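Local coordinates for packaging protein UL32 (Human herpesvirus 8 type M, PDB 6XF9) that probably guides newly made capsids to nuclear replication compartments, thereby controlling cleavage and packaging of viral genomic DNA, working as a zinc-binding pentameric ring, at residues F80-A85 and L129-Q134; S149-L154 and D414-Q419. All blocks are in the same frame, centred on the assembly; numbering follows the deposited sequence.

In the fold
Read from the N terminus, the chain runs down helix 71-83, passes through helix 89-106 and returns along helix 124-133, where interaction 1 closes a loop of 43 residues. Helix 145-164 comes next and opens interaction 2, whose partner at the start of helix 416-430 arrives only after another 259 residues. The two loops therefore stand in series, neither nested nor crossed. Their centres are about 14 Å apart and they touch: Gln-419 NE2 probably donates to Val-133 O, and Gln-134 packs on Gln-152. Between them, 80-85 with 129-134 and 149-154 with 414-419 join the first zinc site, through His-130, to the second, through Cys-415.

Interaction 1: F80-A85 and L129-Q134; sequences FFCLYA and LHFFVQ. With ZN (zinc ion), chain O.
Sulfur-aromatic contacts dominate here: Cys-82, near the end of helix 71-83, sets its SG beside two consecutive phenylalanines of helix 124-133. SG lies 4.5 Å from the centroid of the Phe-131 ring and approaches obliquely, 45° off the ring normal; its nearest atom there is CD1. The Phe-132 ring is met in much the same slanting way, with SG 4.6 Å from the centroid and closest to CZ. Cys-82 points its CB at the other helix, and with SG anti to its own carbonyl carbon (chi1 -69°) the sulfur reaches both rings.

Plain apolar packing fills in around the sulfur. The far end of the Phe-132 ring carries most of it: CZ also comes up to Cys-82 CB, while CE1 sits 4.1 Å from Ala-85 CB, the methyl meeting the rim of the ring close to its plane. Ser-91 of helix 89-106 touches both Ala-85 and Phe-132, and Ala-95 touches Cys-82, so a third helix borders the same buried patch.

Of the polar atoms, the backbone oxygen Cys-82 O approaches the Phe-132 ring obliquely, 3.9 Å from Phe-132 CE1. No hydrogen bond links the two segments.

Metal coordination belongs to His-130, the residue before Phe-131. It binds the zinc ion through ND1, and Cys-52, Cys-55 and Cys-136 complete the site. Two further contacts probably fix the rotation of its ring: NE2 is hydrogen-bonded to Tyr-75 OH, and CD2 stands 3.4 Å above the plane of Phe-131, over the centre of that ring. Phe-131 thus meets both the cysteine sulfur and the zinc ligand.

The backbone here makes an i to i+5 bond, Gln-134 N to Leu-129 O at 2.9 Å, as in a pi-helical turn. The whole is a buried helix-helix contact backing a zinc site of three cysteines and one histidine, whose first two cysteines form a CxxC pair.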
loop_
_atom_site.group_PDB
_atom_site.type_symbol
_atom_site.label_atom_id
_atom_site.label_comp_id
_atom_site.label_asym_id
_atom_site.label_seq_id
_atom_site.Cartn_x
_atom_site.Cartn_y
_atom_site.Cartn_z
ATOM N N PHE D 80 -27.442 40.170 4.838
ATOM C CA PHE D 80 -27.440 40.108 3.376
ATOM C C PHE D 80 -26.135 40.650 2.808
ATOM O O PHE D 80 -25.598 40.104 1.841
ATOM C CB PHE D 80 -28.630 40.885 2.819
ATOM C CG PHE D 80 -28.794 40.780 1.336
ATOM C CD1 PHE D 80 -29.436 39.698 0.771
ATOM C CD2 PHE D 80 -28.337 41.776 0.515
ATOM C CE1 PHE D 80 -29.598 39.605 -0.605
ATOM C CE2 PHE D 80 -28.500 41.697 -0.862
ATOM C CZ PHE D 80 -29.129 40.611 -1.424
ATOM N N PHE D 81 -25.619 41.732 3.388
ATOM C CA PHE D 81 -24.383 42.321 2.890
ATOM C C PHE D 81 -23.212 41.378 3.084
ATOM O O PHE D 81 -22.383 41.207 2.183
ATOM C CB PHE D 81 -24.119 43.652 3.602
ATOM C CG PHE D 81 -24.717 44.842 2.904
ATOM C CD1 PHE D 81 -26.071 44.887 2.613
ATOM C CD2 PHE D 81 -23.931 45.946 2.599
ATOM C CE1 PHE D 81 -26.624 45.978 1.974
ATOM C CE2 PHE D 81 -24.490 47.047 1.965
ATOM C CZ PHE D 81 -25.841 47.055 1.657
ATOM N N CYS D 82 -23.133 40.749 4.252
ATOM C CA CYS D 82 -22.043 39.819 4.517
ATOM C C CYS D 82 -22.064 38.665 3.525
ATOM O O CYS D 82 -21.024 38.273 2.992
ATOM C CB CYS D 82 -22.167 39.298 5.943
ATOM S SG CYS D 82 -21.828 40.535 7.204
ATOM N N LEU D 83 -23.252 38.129 3.254
ATOM C CA LEU D 83 -23.427 37.051 2.293
ATOM C C LEU D 83 -22.845 37.409 0.931
ATOM O O LEU D 83 -22.397 36.526 0.190
ATOM C CB LEU D 83 -24.916 36.741 2.184
ATOM C CG LEU D 83 -25.354 35.548 1.363
ATOM C CD1 LEU D 83 -24.637 34.338 1.903
ATOM C CD2 LEU D 83 -26.869 35.381 1.458
ATOM N N TYR D 84 -22.843 38.696 0.585
ATOM C CA TYR D 84 -22.342 39.178 -0.696
ATOM C C TYR D 84 -21.050 39.965 -0.532
ATOM O O TYR D 84 -20.706 40.796 -1.368
ATOM C CB TYR D 84 -23.413 40.006 -1.404
ATOM C CG TYR D 84 -24.492 39.130 -1.948
ATOM C CD1 TYR D 84 -25.533 38.727 -1.158
ATOM C CD2 TYR D 84 -24.435 38.648 -3.237
ATOM C CE1 TYR D 84 -26.517 37.879 -1.660
ATOM C CE2 TYR D 84 -25.404 37.810 -3.735
ATOM C CZ TYR D 84 -26.428 37.430 -2.938
ATOM O OH TYR D 84 -27.395 36.594 -3.421
ATOM N N ALA D 85 -20.314 39.690 0.530
ATOM C CA ALA D 85 -19.052 40.348 0.796
ATOM C C ALA D 85 -17.919 39.322 0.868
ATOM O O ALA D 85 -18.133 38.183 1.301
ATOM C CB ALA D 85 -19.111 41.137 2.111
ATOM N N LEU D 129 -16.374 34.081 12.443
ATOM C CA LEU D 129 -17.059 32.791 12.511
ATOM C C LEU D 129 -18.554 32.951 12.260
ATOM O O LEU D 129 -19.168 32.132 11.556
ATOM C CB LEU D 129 -16.795 32.125 13.865
ATOM C CG LEU D 129 -15.438 31.432 14.077
ATOM C CD1 LEU D 129 -15.245 31.003 15.519
ATOM C CD2 LEU D 129 -15.361 30.202 13.174
ATOM N N HIS D 130 -19.168 33.988 12.844
ATOM C CA HIS D 130 -20.618 34.138 12.732
ATOM C C HIS D 130 -21.036 34.632 11.353
ATOM O O HIS D 130 -21.953 34.077 10.734
ATOM C CB HIS D 130 -21.143 35.071 13.826
ATOM C CG HIS D 130 -22.615 35.325 13.736
ATOM N ND1 HIS D 130 -23.552 34.435 14.206
ATOM C CD2 HIS D 130 -23.308 36.376 13.231
ATOM C CE1 HIS D 130 -24.761 34.919 13.987
ATOM N NE2 HIS D 130 -24.642 36.094 13.393
ATOM N N PHE D 131 -20.370 35.658 10.844
ATOM C CA PHE D 131 -20.839 36.294 9.627
ATOM C C PHE D 131 -20.213 35.745 8.355
ATOM O O PHE D 131 -20.792 35.937 7.275
ATOM C CB PHE D 131 -20.587 37.800 9.691
ATOM C CG PHE D 131 -21.498 38.523 10.639
ATOM C CD1 PHE D 131 -22.826 38.686 10.337
ATOM C CD2 PHE D 131 -21.023 39.027 11.836
ATOM C CE1 PHE D 131 -23.670 39.334 11.205
ATOM C CE2 PHE D 131 -21.862 39.672 12.704
ATOM C CZ PHE D 131 -23.194 39.826 12.385
ATOM N N PHE D 132 -19.052 35.085 8.430
ATOM C CA PHE D 132 -18.354 34.722 7.193
ATOM C C PHE D 132 -17.959 33.256 7.077
ATOM O O PHE D 132 -18.250 32.621 6.062
ATOM C CB PHE D 132 -17.125 35.605 7.036
ATOM C CG PHE D 132 -17.461 37.041 6.858
ATOM C CD1 PHE D 132 -17.762 37.535 5.599
ATOM C CD2 PHE D 132 -17.521 37.897 7.941
ATOM C CE1 PHE D 132 -18.086 38.872 5.408
ATOM C CE2 PHE D 132 -17.839 39.232 7.765
ATOM C CZ PHE D 132 -18.128 39.718 6.490
ATOM N N VAL D 133 -17.317 32.692 8.090
ATOM C CA VAL D 133 -16.913 31.297 7.981
ATOM C C VAL D 133 -18.136 30.396 8.086
ATOM O O VAL D 133 -18.452 29.638 7.156
ATOM C CB VAL D 133 -15.865 30.940 9.051
ATOM C CG1 VAL D 133 -15.434 29.492 8.888
ATOM C CG2 VAL D 133 -14.690 31.873 8.990
ATOM N N GLN D 134 -18.874 30.496 9.200
ATOM C CA GLN D 134 -19.976 29.569 9.436
ATOM C C GLN D 134 -21.318 30.066 8.914
ATOM O O GLN D 134 -22.191 29.232 8.619
ATOM C CB GLN D 134 -20.112 29.265 10.934
ATOM C CG GLN D 134 -18.808 28.994 11.684
ATOM C CD GLN D 134 -18.155 27.651 11.350
ATOM O OE1 GLN D 134 -18.365 27.083 10.276
ATOM N NE2 GLN D 134 -17.343 27.149 12.276
HETATM ZN ZN ZN O . -23.413 32.667 15.239
#

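Interaction 2: S149-L154 and D414-Q419. With ZN (zinc ion), chain Q.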
loop_
_atom_site.group_PDB
_atom_site.type_symbol
_atom_site.label_atom_id
_atom_site.label_comp_id
_atom_site.label_asym_id
_atom_site.label_seq_id
_atom_site.Cartn_x
_atom_site.Cartn_y
_atom_site.Cartn_z
ATOM N N SER D 149 -22.586 20.483 10.267
ATOM C CA SER D 149 -21.704 20.488 11.432
ATOM C C SER D 149 -20.419 19.701 11.162
ATOM O O SER D 149 -19.373 19.996 11.762
ATOM C CB SER D 149 -22.437 19.983 12.679
ATOM O OG SER D 149 -22.462 18.572 12.778
ATOM N N ASN D 150 -20.467 18.674 10.305
ATOM C CA ASN D 150 -19.217 18.010 9.938
ATOM C C ASN D 150 -18.267 19.006 9.282
ATOM O O ASN D 150 -17.119 19.163 9.713
ATOM C CB ASN D 150 -19.483 16.790 9.047
ATOM C CG ASN D 150 -20.284 15.672 9.798
ATOM O OD1 ASN D 150 -20.094 15.432 11.012
ATOM N ND2 ASN D 150 -21.149 14.969 9.065
ATOM N N LEU D 151 -18.754 19.749 8.284
ATOM C CA LEU D 151 -17.906 20.716 7.594
ATOM C C LEU D 151 -17.471 21.842 8.515
ATOM O O LEU D 151 -16.340 22.325 8.416
ATOM C CB LEU D 151 -18.616 21.273 6.365
ATOM C CG LEU D 151 -18.799 20.240 5.257
ATOM C CD1 LEU D 151 -19.468 20.847 4.062
ATOM C CD2 LEU D 151 -17.471 19.655 4.874
ATOM N N GLN D 152 -18.337 22.301 9.399
ATOM C CA GLN D 152 -17.902 23.361 10.302
ATOM C C GLN D 152 -16.806 22.865 11.230
ATOM O O GLN D 152 -15.895 23.624 11.584
ATOM C CB GLN D 152 -19.093 23.888 11.092
ATOM C CG GLN D 152 -20.156 24.454 10.177
ATOM C CD GLN D 152 -21.230 25.181 10.920
ATOM O OE1 GLN D 152 -21.453 24.920 12.106
ATOM N NE2 GLN D 152 -21.906 26.116 10.235
ATOM N N PHE D 153 -16.909 21.606 11.669
ATOM C CA PHE D 153 -15.850 20.977 12.449
ATOM C C PHE D 153 -14.497 21.128 11.753
ATOM O O PHE D 153 -13.541 21.666 12.323
ATOM C CB PHE D 153 -16.204 19.503 12.662
ATOM C CG PHE D 153 -15.193 18.738 13.469
ATOM C CD1 PHE D 153 -15.173 18.842 14.859
ATOM C CD2 PHE D 153 -14.268 17.905 12.839
ATOM C CE1 PHE D 153 -14.246 18.146 15.608
ATOM C CE2 PHE D 153 -13.348 17.202 13.571
ATOM C CZ PHE D 153 -13.333 17.317 14.962
ATOM N N LEU D 154 -14.412 20.662 10.498
ATOM C CA LEU D 154 -13.175 20.763 9.725
ATOM C C LEU D 154 -12.696 22.208 9.606
ATOM O O LEU D 154 -11.493 22.488 9.700
ATOM C CB LEU D 154 -13.387 20.161 8.337
ATOM C CG LEU D 154 -13.596 18.649 8.302
ATOM C CD1 LEU D 154 -13.846 18.169 6.917
ATOM C CD2 LEU D 154 -12.342 18.002 8.813
ATOM N N ASP D 414 -22.167 29.891 -3.895
ATOM C CA ASP D 414 -22.359 29.431 -2.516
ATOM C C ASP D 414 -22.167 27.920 -2.484
ATOM O O ASP D 414 -22.990 27.181 -3.023
ATOM C CB ASP D 414 -23.733 29.828 -1.971
ATOM C CG ASP D 414 -23.818 29.690 -0.457
ATOM O OD1 ASP D 414 -23.282 28.688 0.085
ATOM O OD2 ASP D 414 -24.379 30.607 0.203
ATOM N N CYS D 415 -21.080 27.464 -1.857
ATOM C CA CYS D 415 -20.798 26.038 -1.748
ATOM C C CYS D 415 -19.945 25.819 -0.510
ATOM O O CYS D 415 -18.778 26.212 -0.499
ATOM C CB CYS D 415 -20.096 25.521 -2.991
ATOM S SG CYS D 415 -19.884 23.714 -2.911
ATOM N N GLU D 416 -20.518 25.202 0.531
ATOM C CA GLU D 416 -19.750 24.999 1.762
ATOM C C GLU D 416 -18.635 23.981 1.557
ATOM O O GLU D 416 -17.606 24.053 2.238
ATOM C CB GLU D 416 -20.669 24.582 2.918
ATOM C CG GLU D 416 -20.089 24.908 4.297
ATOM C CD GLU D 416 -21.151 24.971 5.419
ATOM O OE1 GLU D 416 -22.292 24.531 5.171
ATOM O OE2 GLU D 416 -20.841 25.425 6.560
ATOM N N VAL D 417 -18.803 23.048 0.609
ATOM C CA VAL D 417 -17.727 22.101 0.287
ATOM C C VAL D 417 -16.501 22.851 -0.200
ATOM O O VAL D 417 -15.438 22.787 0.417
ATOM C CB VAL D 417 -18.190 21.072 -0.759
ATOM C CG1 VAL D 417 -17.004 20.297 -1.290
ATOM C CG2 VAL D 417 -19.201 20.129 -0.145
ATOM N N VAL D 418 -16.649 23.638 -1.267
ATOM C CA VAL D 418 -15.520 24.422 -1.766
ATOM C C VAL D 418 -15.032 25.398 -0.706
ATOM O O VAL D 418 -13.821 25.592 -0.535
ATOM C CB VAL D 418 -15.901 25.155 -3.059
ATOM C CG1 VAL D 418 -14.879 26.203 -3.356
ATOM C CG2 VAL D 418 -15.972 24.196 -4.207
ATOM N N GLN D 419 -15.947 26.014 0.052
ATOM C CA GLN D 419 -15.485 26.891 1.127
ATOM C C GLN D 419 -14.596 26.116 2.094
ATOM O O GLN D 419 -13.534 26.599 2.502
ATOM C CB GLN D 419 -16.660 27.539 1.867
ATOM C CG GLN D 419 -16.215 28.661 2.824
ATOM C CD GLN D 419 -17.152 28.855 4.043
ATOM O OE1 GLN D 419 -17.905 27.957 4.432
ATOM N NE2 GLN D 419 -17.091 30.037 4.649
HETATM ZN ZN ZN Q . -20.135 23.012 -5.054
#
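Leu-151 and Val-417 mark the nearest backbone approach, 7.4 Å between their CA atoms, where the first half of helix 145-164 faces the first turn of helix 416-430. That turn starts at Cys-415, the N-cap residue, whose SG accepts a weak but nearly straight bond from Val-418 N (3.6 Å, N-H...S angle 177°). Gln-419 N closes on Cys-415 O.

Among the side chains, Leu-151 carries the apolar part. Its CD1 rests against Glu-416 CB at 4.1 Å, is equally near Val-417 N, and just reaches the branch Val-417 CG2 at 4.3 Å. The side chains of Leu-151 and Glu-416 lie alongside each other, pointing opposite ways; CD1 touches CB and CG of Glu-416, the aliphatic part of that side chain, short of the carboxylate. With CG anti to the backbone N (chi1 -156°) and an extended chain beyond, Glu-416 carries its carboxylate on to Gln-152, and Glu-416 OE2 lies 3.8 Å from Gln-152 CG. The Gln-152 amide is turned 69° from the plane of the carboxylate, and no hydrogen bond joins them. The charge of OE2 is met instead by Lys-155, one turn further along Gln-152's helix, in a salt bridge.

Helix 145-164 also faces another copy of the protein: Asn-150 OD1 accepts from His-458 N of the second subunit, and Gln-152 packs on Asn-326 there.

Cys-415 SG binds the zinc ion at 2.3 Å, with Cys-191, Cys-192 and His-452 as the other ligands. The same sulfur is a metal ligand and, more weakly, the cap of the helix, placing this partly buried helix contact directly beside a three-cysteine, one-histidine zinc site built from distant parts of the chain.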